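Side-chain contacts in glucosamine-6-phosphate deaminase (Bacillus subtilis, PDB 2BKX), which belongs to the glucosamine-6-phosphate isomerase/6-phosphogluconolactonase enzyme family, has a Rossmann-like alpha/beta fold and holds fructose-6-phosphate in its pocket: residues Lys25-Ala30 with Asp125-Leu130; Gly42-Leu47 with His81-Asp86; Ala203-Lys208 with Glu216-Ser221. All blocks are in the same frame, centred on the assembly; numbering follows the deposited sequence. Where two conformers were deposited one is given.

Contact 1 of 3, residues Lys25-Ala30 with Asp125-Leu130; sequences KEKPDA and DTDIQL
Lys-27 reaches across to Asp-127 in a salt bridge. Its CB points toward the opposite segment, and the side chain leaves the backbone with CG anti to N (chi1 -173°) and stays extended to the end. Only beyond CG does it meet the carboxylate. CD lies 3.5 Å from Asp-127 OD1, an apolar carbon beside a charged oxygen, and CE is 3.9 Å from the same OD1. The ammonium completes the approach, NZ standing 3.2 Å from Asp-127 OD1 on its syn side and 16° out of the carboxylate plane. A second bond, from NZ to Asp-127 OD2 at 3.5 Å, is weak, so the lysine engages the carboxylate unequally. The two side chains cross at about a right angle.

Asp-127 OD2 has a stronger partner elsewhere: it accepts a hydrogen bond from the backbone N of Val-31. Ala-30 packs beside the same oxygen, with its CA 3.5 Å from Asp-127 OD2. Lys-27 and Ala-30 are the first and last residues of a type I turn, closed by Ala-30 N bonding Lys-27 O at 2.8 Å. The carboxylate thus ties together both ends of the turn: the ammonium of its first residue and the amide just after its last.

In the fold, the turn carries the chain from helix 9-26 into strand 31-34, which pairs in parallel with strand 128-131. Asp-127 immediately precedes that second strand and touches Thr-23 of the helix, while Ile-128 packs on Ile-19 and Thr-23 of the same helix.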
loop_
_atom_site.group_PDB
_atom_site.type_symbol
_atom_site.label_atom_id
_atom_site.label_comp_id
_atom_site.label_asym_id
_atom_site.label_seq_id
_atom_site.Cartn_x
_atom_site.Cartn_y
_atom_site.Cartn_z
ATOM N N LYS A 25 9.639 -12.707 10.484
ATOM C CA LYS A 25 10.345 -13.648 11.310
ATOM C C LYS A 25 9.441 -14.589 12.074
ATOM O O LYS A 25 9.828 -15.751 12.283
ATOM C CB LYS A 25 11.252 -12.894 12.249
ATOM C CG LYS A 25 12.436 -12.267 11.572
ATOM C CD LYS A 25 13.726 -13.012 11.730
ATOM C CE LYS A 25 14.224 -13.008 13.129
ATOM N NZ LYS A 25 15.619 -13.487 13.167
ATOM N N GLU A 26 8.265 -14.140 12.476
ATOM C CA GLU A 26 7.311 -15.010 13.163
ATOM C C GLU A 26 6.840 -16.114 12.193
ATOM O O GLU A 26 6.593 -17.237 12.586
ATOM C CB GLU A 26 6.146 -14.171 13.628
ATOM C CG GLU A 26 5.053 -14.891 14.408
ATOM C CD GLU A 26 3.865 -13.983 14.740
ATOM O OE1 GLU A 26 3.203 -14.222 15.780
ATOM O OE2 GLU A 26 3.558 -13.041 13.971
ATOM N N LYS A 27 6.693 -15.739 10.923
ATOM C CA LYS A 27 6.164 -16.617 9.863
ATOM C C LYS A 27 7.037 -16.386 8.623
ATOM O O LYS A 27 6.787 -15.461 7.846
ATOM C CB LYS A 27 4.706 -16.253 9.599
ATOM C CG LYS A 27 4.028 -17.198 8.670
ATOM C CD LYS A 27 2.533 -16.947 8.611
ATOM C CE LYS A 27 1.855 -18.037 7.825
ATOM N NZ LYS A 27 0.421 -17.653 7.506
ATOM N N PRO A 28 8.138 -17.148 8.477
ATOM C CA PRO A 28 9.009 -16.987 7.307
ATOM C C PRO A 28 8.337 -17.129 5.955
ATOM O O PRO A 28 8.851 -16.608 4.976
ATOM C CB PRO A 28 10.058 -18.074 7.504
ATOM C CG PRO A 28 10.164 -18.177 8.990
ATOM C CD PRO A 28 8.714 -18.095 9.442
ATOM N N ASP A 29 7.233 -17.865 5.905
ATOM C CA ASP A 29 6.405 -17.991 4.723
ATOM C C ASP A 29 5.211 -17.018 4.730
ATOM O O ASP A 29 4.171 -17.243 4.082
ATOM C CB ASP A 29 5.971 -19.431 4.550
ATOM C CG ASP A 29 5.048 -19.898 5.641
ATOM O OD1 ASP A 29 5.118 -19.350 6.748
ATOM O OD2 ASP A 29 4.283 -20.857 5.414
ATOM N N ALA A 30 5.400 -15.905 5.420
ATOM C CA ALA A 30 4.383 -14.868 5.455
ATOM C C ALA A 30 4.090 -14.344 4.082
ATOM O O ALA A 30 4.943 -14.359 3.200
ATOM C CB ALA A 30 4.774 -13.736 6.338
ATOM N N ASP A 125 -4.687 -15.205 1.932
ATOM C CA ASP A 125 -4.854 -13.791 2.275
ATOM C C ASP A 125 -3.490 -13.276 2.757
ATOM O O ASP A 125 -2.522 -14.041 2.820
ATOM C CB ASP A 125 -5.903 -13.515 3.379
ATOM C CG ASP A 125 -7.199 -14.316 3.235
ATOM O OD1 ASP A 125 -7.801 -14.362 2.137
ATOM O OD2 ASP A 125 -7.657 -14.861 4.279
ATOM N N THR A 126 -3.393 -11.987 3.103
ATOM C CA THR A 126 -2.142 -11.450 3.664
ATOM C C THR A 126 -2.002 -11.595 5.196
ATOM O O THR A 126 -3.008 -11.501 5.950
ATOM C CB THR A 126 -1.987 -9.982 3.234
ATOM O OG1 THR A 126 -3.052 -9.216 3.815
ATOM C CG2 THR A 126 -2.033 -9.867 1.736
ATOM N N ASP A 127 -0.768 -11.766 5.675
ATOM C CA ASP A 127 -0.425 -11.732 7.073
ATOM C C ASP A 127 -0.312 -10.305 7.618
ATOM O O ASP A 127 -0.574 -10.030 8.794
ATOM C CB ASP A 127 0.855 -12.518 7.346
ATOM C CG ASP A 127 0.641 -13.992 7.163
ATOM O OD1 ASP A 127 0.036 -14.570 8.082
ATOM O OD2 ASP A 127 0.995 -14.556 6.075
ATOM N N ILE A 128 0.170 -9.401 6.757
ATOM C CA ILE A 128 0.139 -7.980 7.067
ATOM C C ILE A 128 -0.100 -7.240 5.764
ATOM O O ILE A 128 0.356 -7.701 4.726
ATOM C CB ILE A 128 1.431 -7.478 7.744
ATOM C CG1 ILE A 128 1.247 -6.072 8.341
ATOM C CG2 ILE A 128 2.619 -7.557 6.772
ATOM C CD1 ILE A 128 2.434 -5.671 9.211
ATOM N N GLN A 129 -0.803 -6.108 5.834
ATOM C CA GLN A 129 -1.031 -5.286 4.639
ATOM C C GLN A 129 -0.581 -3.874 4.983
ATOM O O GLN A 129 -1.178 -3.218 5.843
ATOM C CB GLN A 129 -2.497 -5.297 4.225
ATOM C CG GLN A 129 -2.806 -4.383 3.052
ATOM C CD GLN A 129 -2.157 -4.830 1.770
ATOM O OE1 GLN A 129 -2.538 -5.872 1.231
ATOM N NE2 GLN A 129 -1.221 -4.036 1.233
ATOM N N LEU A 130 0.490 -3.417 4.311
ATOM C CA LEU A 130 0.919 -2.036 4.364
ATOM C C LEU A 130 0.015 -1.165 3.471
ATOM O O LEU A 130 -0.343 -1.551 2.361
ATOM C CB LEU A 130 2.370 -1.913 3.901
ATOM C CG LEU A 130 3.567 -2.566 4.577
ATOM C CD1 LEU A 130 4.896 -2.068 3.959
ATOM C CD2 LEU A 130 3.517 -2.315 6.000
#

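Contact 2 of 3, residues Gly42-Leu47 with His81-Asp86; sequences GTYRQL and HFYMND
Tyr-44 meets two residues of helix 80-89, Tyr-83 and Met-84, and no hydrogen bond crosses between the segments. The aromatic part is an edge contact for both rings. Tyr-83 OH lies near the plane of the Tyr-44 ring, 3.8 Å from Tyr-44 CE2, and the same CE2 is 3.9 Å from Tyr-83 CE2, again near the plane of the ring it meets. Neither ring therefore lays its face on the other.

The sulfur part is a Met-aromatic contact. Met-84 SD is 4.9 Å from the centroid of the Tyr-44 ring and 42° off its normal, an oblique position. The methionine is bent at chi2 and chi3 (-52° and -63°), which folds its methyl toward the phenol: CE comes within 3.6 Å of Tyr-44 OH and 3.9 Å of Tyr-44 CZ.

Helix 41-53 is the connection between parallel strands 31-34 and 62-69, a beta-alpha-beta crossover, and helix 80-89 follows the second of these strands. Tyr-44 and Met-84 both touch Leu-34 of strand 31-34, and the Tyr-44 ring also meets that of Phe-88.

The hydroxyls find their partners outside the two helices. Tyr-44 OH donates to Ala-35 O and Tyr-83 OH to Gly-37 O, both acceptors belonging to residues that line the fructose-6-phosphate pocket; the side chain of Tyr-83 lies about 7 Å from that ligand.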
loop_
_atom_site.group_PDB
_atom_site.type_symbol
_atom_site.label_atom_id
_atom_site.label_comp_id
_atom_site.label_asym_id
_atom_site.label_seq_id
_atom_site.Cartn_x
_atom_site.Cartn_y
_atom_site.Cartn_z
ATOM N N GLY A 42 10.965 5.109 3.030
ATOM C CA GLY A 42 11.877 4.902 4.165
ATOM C C GLY A 42 11.770 3.531 4.768
ATOM O O GLY A 42 12.752 2.983 5.256
ATOM N N THR A 43 10.551 2.961 4.787
ATOM C CA THR A 43 10.335 1.604 5.305
ATOM C C THR A 43 11.109 0.594 4.501
ATOM O O THR A 43 11.767 -0.281 5.045
ATOM C CB THR A 43 8.812 1.282 5.328
ATOM O OG1 THR A 43 8.166 2.195 6.239
ATOM C CG2 THR A 43 8.530 -0.109 5.827
ATOM N N TYR A 44 11.034 0.684 3.180
ATOM C CA TYR A 44 11.815 -0.237 2.361
ATOM C C TYR A 44 13.304 -0.056 2.570
ATOM O O TYR A 44 14.016 -1.057 2.711
ATOM C CB TYR A 44 11.455 -0.079 0.881
ATOM C CG TYR A 44 10.039 -0.512 0.545
ATOM C CD1 TYR A 44 9.578 -1.762 0.908
ATOM C CD2 TYR A 44 9.130 0.350 -0.085
ATOM C CE1 TYR A 44 8.303 -2.172 0.630
ATOM C CE2 TYR A 44 7.809 -0.047 -0.357
ATOM C CZ TYR A 44 7.410 -1.304 0.001
ATOM O OH TYR A 44 6.122 -1.716 -0.238
ATOM N N ARG A 45 13.775 1.172 2.683
ATOM C CA ARG A 45 15.189 1.399 2.939
ATOM C C ARG A 45 15.597 0.752 4.277
ATOM O O ARG A 45 16.666 0.098 4.366
ATOM C CB ARG A 45 15.496 2.886 2.972
ATOM C CG ARG A 45 15.642 3.564 1.633
ATOM C CD ARG A 45 16.235 4.934 1.748
ATOM N NE ARG A 45 15.359 5.868 2.452
ATOM C CZ ARG A 45 14.445 6.642 1.882
ATOM N NH1 ARG A 45 14.248 6.587 0.591
ATOM N NH2 ARG A 45 13.738 7.474 2.622
ATOM N N GLN A 46 14.781 0.922 5.322
ATOM C CA GLN A 46 15.132 0.337 6.585
ATOM C C GLN A 46 15.032 -1.174 6.607
ATOM O O GLN A 46 15.818 -1.807 7.282
ATOM C CB GLN A 46 14.417 0.997 7.778
ATOM C CG GLN A 46 14.651 2.465 7.859
ATOM C CD GLN A 46 16.155 2.761 7.958
ATOM O OE1 GLN A 46 16.817 2.273 8.890
ATOM N NE2 GLN A 46 16.713 3.437 6.949
ATOM N N LEU A 47 14.060 -1.760 5.905
ATOM C CA LEU A 47 14.022 -3.231 5.731
ATOM C C LEU A 47 15.261 -3.804 5.103
ATOM O O LEU A 47 15.779 -4.831 5.559
ATOM C CB LEU A 47 12.826 -3.685 4.870
ATOM C CG LEU A 47 11.568 -3.724 5.684
ATOM C CD1 LEU A 47 10.374 -3.825 4.779
ATOM C CD2 LEU A 47 11.563 -4.913 6.715
ATOM N N HIS A 81 5.433 -2.149 -10.727
ATOM C CA HIS A 81 6.392 -3.232 -10.894
ATOM C C HIS A 81 7.808 -2.674 -10.796
ATOM O O HIS A 81 8.631 -3.175 -10.063
ATOM C CB HIS A 81 6.277 -3.952 -12.257
ATOM C CG HIS A 81 5.216 -4.986 -12.355
ATOM N ND1 HIS A 81 3.864 -4.680 -12.420
ATOM C CD2 HIS A 81 5.304 -6.339 -12.402
ATOM C CE1 HIS A 81 3.176 -5.807 -12.537
ATOM N NE2 HIS A 81 4.016 -6.825 -12.514
ATOM N N PHE A 82 8.101 -1.634 -11.558
ATOM C CA PHE A 82 9.451 -1.055 -11.526
ATOM C C PHE A 82 9.786 -0.513 -10.166
ATOM O O PHE A 82 10.876 -0.749 -9.655
ATOM C CB PHE A 82 9.502 0.053 -12.594
ATOM C CG PHE A 82 10.833 0.728 -12.727
ATOM C CD1 PHE A 82 11.706 0.387 -13.752
ATOM C CD2 PHE A 82 11.222 1.684 -11.817
ATOM C CE1 PHE A 82 12.954 1.046 -13.892
ATOM C CE2 PHE A 82 12.476 2.333 -11.947
ATOM C CZ PHE A 82 13.324 1.973 -12.963
ATOM N N TYR A 83 8.845 0.215 -9.561
ATOM C CA TYR A 83 9.089 0.728 -8.215
ATOM C C TYR A 83 9.482 -0.403 -7.261
ATOM O O TYR A 83 10.451 -0.304 -6.522
ATOM C CB TYR A 83 7.837 1.415 -7.703
ATOM C CG TYR A 83 7.851 1.935 -6.276
ATOM C CD1 TYR A 83 7.823 3.299 -5.982
ATOM C CD2 TYR A 83 7.814 1.052 -5.215
ATOM C CE1 TYR A 83 7.740 3.736 -4.667
ATOM C CE2 TYR A 83 7.735 1.470 -3.917
ATOM C CZ TYR A 83 7.688 2.821 -3.631
ATOM O OH TYR A 83 7.570 3.251 -2.325
ATOM N N MET A 84 8.693 -1.478 -7.223
ATOM C CA MET A 84 8.952 -2.509 -6.215
ATOM C C MET A 84 10.285 -3.193 -6.449
ATOM O O MET A 84 10.982 -3.561 -5.493
ATOM C CB MET A 84 7.802 -3.511 -6.209
ATOM C CG MET A 84 6.506 -2.997 -5.636
ATOM S SD MET A 84 6.644 -2.245 -3.973
ATOM C CE MET A 84 7.196 -3.668 -3.056
ATOM N N ASN A 85 10.626 -3.425 -7.706
ATOM C CA ASN A 85 11.910 -4.027 -8.024
ATOM C C ASN A 85 13.047 -3.127 -7.611
ATOM O O ASN A 85 14.024 -3.552 -6.988
ATOM C CB ASN A 85 11.988 -4.404 -9.487
ATOM C CG ASN A 85 11.324 -5.745 -9.732
ATOM O OD1 ASN A 85 11.938 -6.798 -9.497
ATOM N ND2 ASN A 85 10.026 -5.731 -10.119
ATOM N N ASP A 86 12.917 -1.856 -7.958
ATOM C CA ASP A 86 14.000 -0.880 -7.681
ATOM C C ASP A 86 14.168 -0.620 -6.173
ATOM O O ASP A 86 15.296 -0.596 -5.659
ATOM C CB ASP A 86 13.683 0.448 -8.387
ATOM C CG ASP A 86 14.723 1.521 -8.130
ATOM O OD1 ASP A 86 15.846 1.334 -8.589
ATOM O OD2 ASP A 86 14.398 2.547 -7.481
#

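Contact 3 of 3, residues Ala203-Lys208 with Glu216-Ser221; sequences AEAVRK and EDFPAS
Lys-208 CB sits over one face of the Phe-218 ring, offset toward the rim, 3.8 Å from the centroid and 16° off the normal, a CH-pi contact. The lysine continues across the same ring on a slant, extended beyond CG, until CD is 3.8 Å from Phe-218 CD1. Aliphatic carbons thus do the touching, and the chain then carries NZ away from the phenyl group. Phe-218 reaches this place with CG anti to its own N (chi1 -166°), CB pointing toward helix 203-211.

Ala-205, one turn earlier in the helix, meets the far end of the ring: its O is 3.3 Å from Phe-218 CZ, approaching obliquely, and its CB is 4.0 Å from the same carbon. Leu-209 of this helix touches the phenylalanine as well.

The backbone behind the ring is held by Ser-221, which grips Phe-218 O twice, through OG at 2.8 Å and through N at 2.9 Å. Ser-221 OG in turn accepts from Ser-215 N. Ala-220, just before Ser-221 in the short 3-10 segment, touches Ile-133, a residue of the fructose-6-phosphate pocket.

No hydrogen bond or ion pair crosses the segments; apart from the carbonyl oxygen of Ala-205, carbon meets carbon. Lys-208 NZ stays 5.2 Å from Asp-217 OD2, so any attraction between these opposite charges would be long-range, and the contact is that of an exposed lysine laying its methylenes over a buried ring.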
loop_
_atom_site.group_PDB
_atom_site.type_symbol
_atom_site.label_atom_id
_atom_site.label_comp_id
_atom_site.label_asym_id
_atom_site.label_seq_id
_atom_site.Cartn_x
_atom_site.Cartn_y
_atom_site.Cartn_z
ATOM N N ALA A 203 -2.726 15.874 6.431
ATOM C CA ALA A 203 -3.268 16.279 7.715
ATOM C C ALA A 203 -4.801 16.316 7.729
ATOM O O ALA A 203 -5.424 15.968 8.738
ATOM C CB ALA A 203 -2.660 17.604 8.157
ATOM N N GLU A 204 -5.420 16.742 6.634
ATOM C CA GLU A 204 -6.889 16.720 6.571
ATOM C C GLU A 204 -7.442 15.294 6.574
ATOM O O GLU A 204 -8.448 15.015 7.242
ATOM C CB GLU A 204 -7.405 17.520 5.356
ATOM C CG GLU A 204 -7.143 19.014 5.501
ATOM C CD GLU A 204 -7.361 19.828 4.250
ATOM O OE1 GLU A 204 -8.221 19.468 3.412
ATOM O OE2 GLU A 204 -6.647 20.838 4.114
ATOM N N ALA A 205 -6.772 14.383 5.857
ATOM C CA ALA A 205 -7.188 12.979 5.867
ATOM C C ALA A 205 -7.038 12.366 7.262
ATOM O O ALA A 205 -7.885 11.607 7.714
ATOM C CB ALA A 205 -6.466 12.192 4.829
ATOM N N VAL A 206 -5.956 12.700 7.948
ATOM C CA VAL A 206 -5.771 12.200 9.314
ATOM C C VAL A 206 -6.925 12.661 10.203
ATOM O O VAL A 206 -7.472 11.885 10.985
ATOM C CB VAL A 206 -4.405 12.637 9.895
ATOM C CG1 VAL A 206 -4.342 12.425 11.394
ATOM C CG2 VAL A 206 -3.281 11.880 9.202
ATOM N N ARG A 207 -7.272 13.939 10.100
ATOM C CA ARG A 207 -8.391 14.460 10.888
ATOM C C ARG A 207 -9.675 13.681 10.645
ATOM O O ARG A 207 -10.364 13.285 11.581
ATOM C CB ARG A 207 -8.603 15.952 10.599
ATOM C CG ARG A 207 -9.658 16.589 11.476
ATOM C CD ARG A 207 -9.899 18.039 11.066
ATOM N NE ARG A 207 -10.957 18.681 11.834
ATOM C CZ ARG A 207 -10.763 19.261 13.006
ATOM N NH1 ARG A 207 -11.795 19.809 13.659
ATOM N NH2 ARG A 207 -9.545 19.293 13.544
ATOM N N LYS A 208 -9.997 13.458 9.376
ATOM C CA LYS A 208 -11.213 12.712 9.048
ATOM C C LYS A 208 -11.138 11.268 9.559
ATOM O O LYS A 208 -12.114 10.717 10.060
ATOM C CB LYS A 208 -11.514 12.732 7.538
ATOM C CG LYS A 208 -11.971 14.080 7.011
ATOM C CD LYS A 208 -12.466 13.994 5.554
ATOM C CE LYS A 208 -12.884 15.340 5.001
ATOM N NZ LYS A 208 -13.471 15.242 3.636
ATOM N N GLU A 216 -18.498 5.437 2.885
ATOM C CA GLU A 216 -17.829 5.236 1.604
ATOM C C GLU A 216 -17.219 6.501 1.044
ATOM O O GLU A 216 -16.323 6.426 0.200
ATOM C CB GLU A 216 -18.778 4.669 0.548
ATOM C CG GLU A 216 -19.289 3.293 0.817
ATOM C CD GLU A 216 -20.135 2.779 -0.351
ATOM O OE1 GLU A 216 -20.116 3.329 -1.511
ATOM O OE2 GLU A 216 -20.815 1.781 -0.141
ATOM N N ASP A 217 -17.654 7.678 1.523
ATOM C CA ASP A 217 -17.078 8.918 1.033
ATOM C C ASP A 217 -15.627 9.088 1.484
ATOM O O ASP A 217 -14.902 9.885 0.897
ATOM C CB ASP A 217 -17.919 10.136 1.478
ATOM C CG ASP A 217 -17.565 11.420 0.711
ATOM O OD1 ASP A 217 -17.589 11.426 -0.541
ATOM O OD2 ASP A 217 -17.246 12.435 1.371
ATOM N N PHE A 218 -15.207 8.350 2.518
ATOM C CA PHE A 218 -13.827 8.394 3.021
ATOM C C PHE A 218 -13.311 6.954 3.178
ATOM O O PHE A 218 -13.512 6.307 4.223
ATOM C CB PHE A 218 -13.777 9.138 4.344
ATOM C CG PHE A 218 -12.409 9.518 4.762
ATOM C CD1 PHE A 218 -11.747 10.544 4.141
ATOM C CD2 PHE A 218 -11.772 8.813 5.784
ATOM C CE1 PHE A 218 -10.473 10.877 4.518
ATOM C CE2 PHE A 218 -10.488 9.102 6.144
ATOM C CZ PHE A 218 -9.825 10.112 5.513
ATOM N N PRO A 219 -12.730 6.386 2.100
ATOM C CA PRO A 219 -12.438 4.954 2.052
ATOM C C PRO A 219 -11.684 4.397 3.253
ATOM O O PRO A 219 -11.979 3.309 3.726
ATOM C CB PRO A 219 -11.663 4.802 0.726
ATOM C CG PRO A 219 -12.204 5.902 -0.135
ATOM C CD PRO A 219 -12.506 7.029 0.780
ATOM N N ALA A 220 -10.714 5.153 3.754
ATOM C CA ALA A 220 -9.895 4.667 4.863
ATOM C C ALA A 220 -10.740 4.417 6.137
ATOM O O ALA A 220 -10.302 3.734 7.045
ATOM C CB ALA A 220 -8.787 5.640 5.180
ATOM N N SER A 221 -11.926 5.004 6.205
ATOM C CA SER A 221 -12.801 4.788 7.345
ATOM C C SER A 221 -13.253 3.351 7.476
ATOM O O SER A 221 -13.655 2.934 8.564
ATOM C CB SER A 221 -14.016 5.725 7.294
ATOM O OG SER A 221 -14.978 5.341 6.353
#

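Contacts 1 and 2 share one region of the Rossmann-like sheet: the first lies where strands 31-34 and 128-131 begin, the second where helices 41-53 and 80-89 pack against strand 31-34. Their centres are about 17 Å apart and their nearest atoms about 4 Å, without touching. Along the chain, both segments of contact 2 fall between those of contact 1. Contact 3 comes later, joining helix 203-211 to the loop before strand 229-234, its centre about 26 Å from each of the others. Contacts 2 and 3 lie on opposite sides of the chain's centre, each adjoining residues that line the fructose-6-phosphate pocket, so that pocket is bordered by parts distant in sequence.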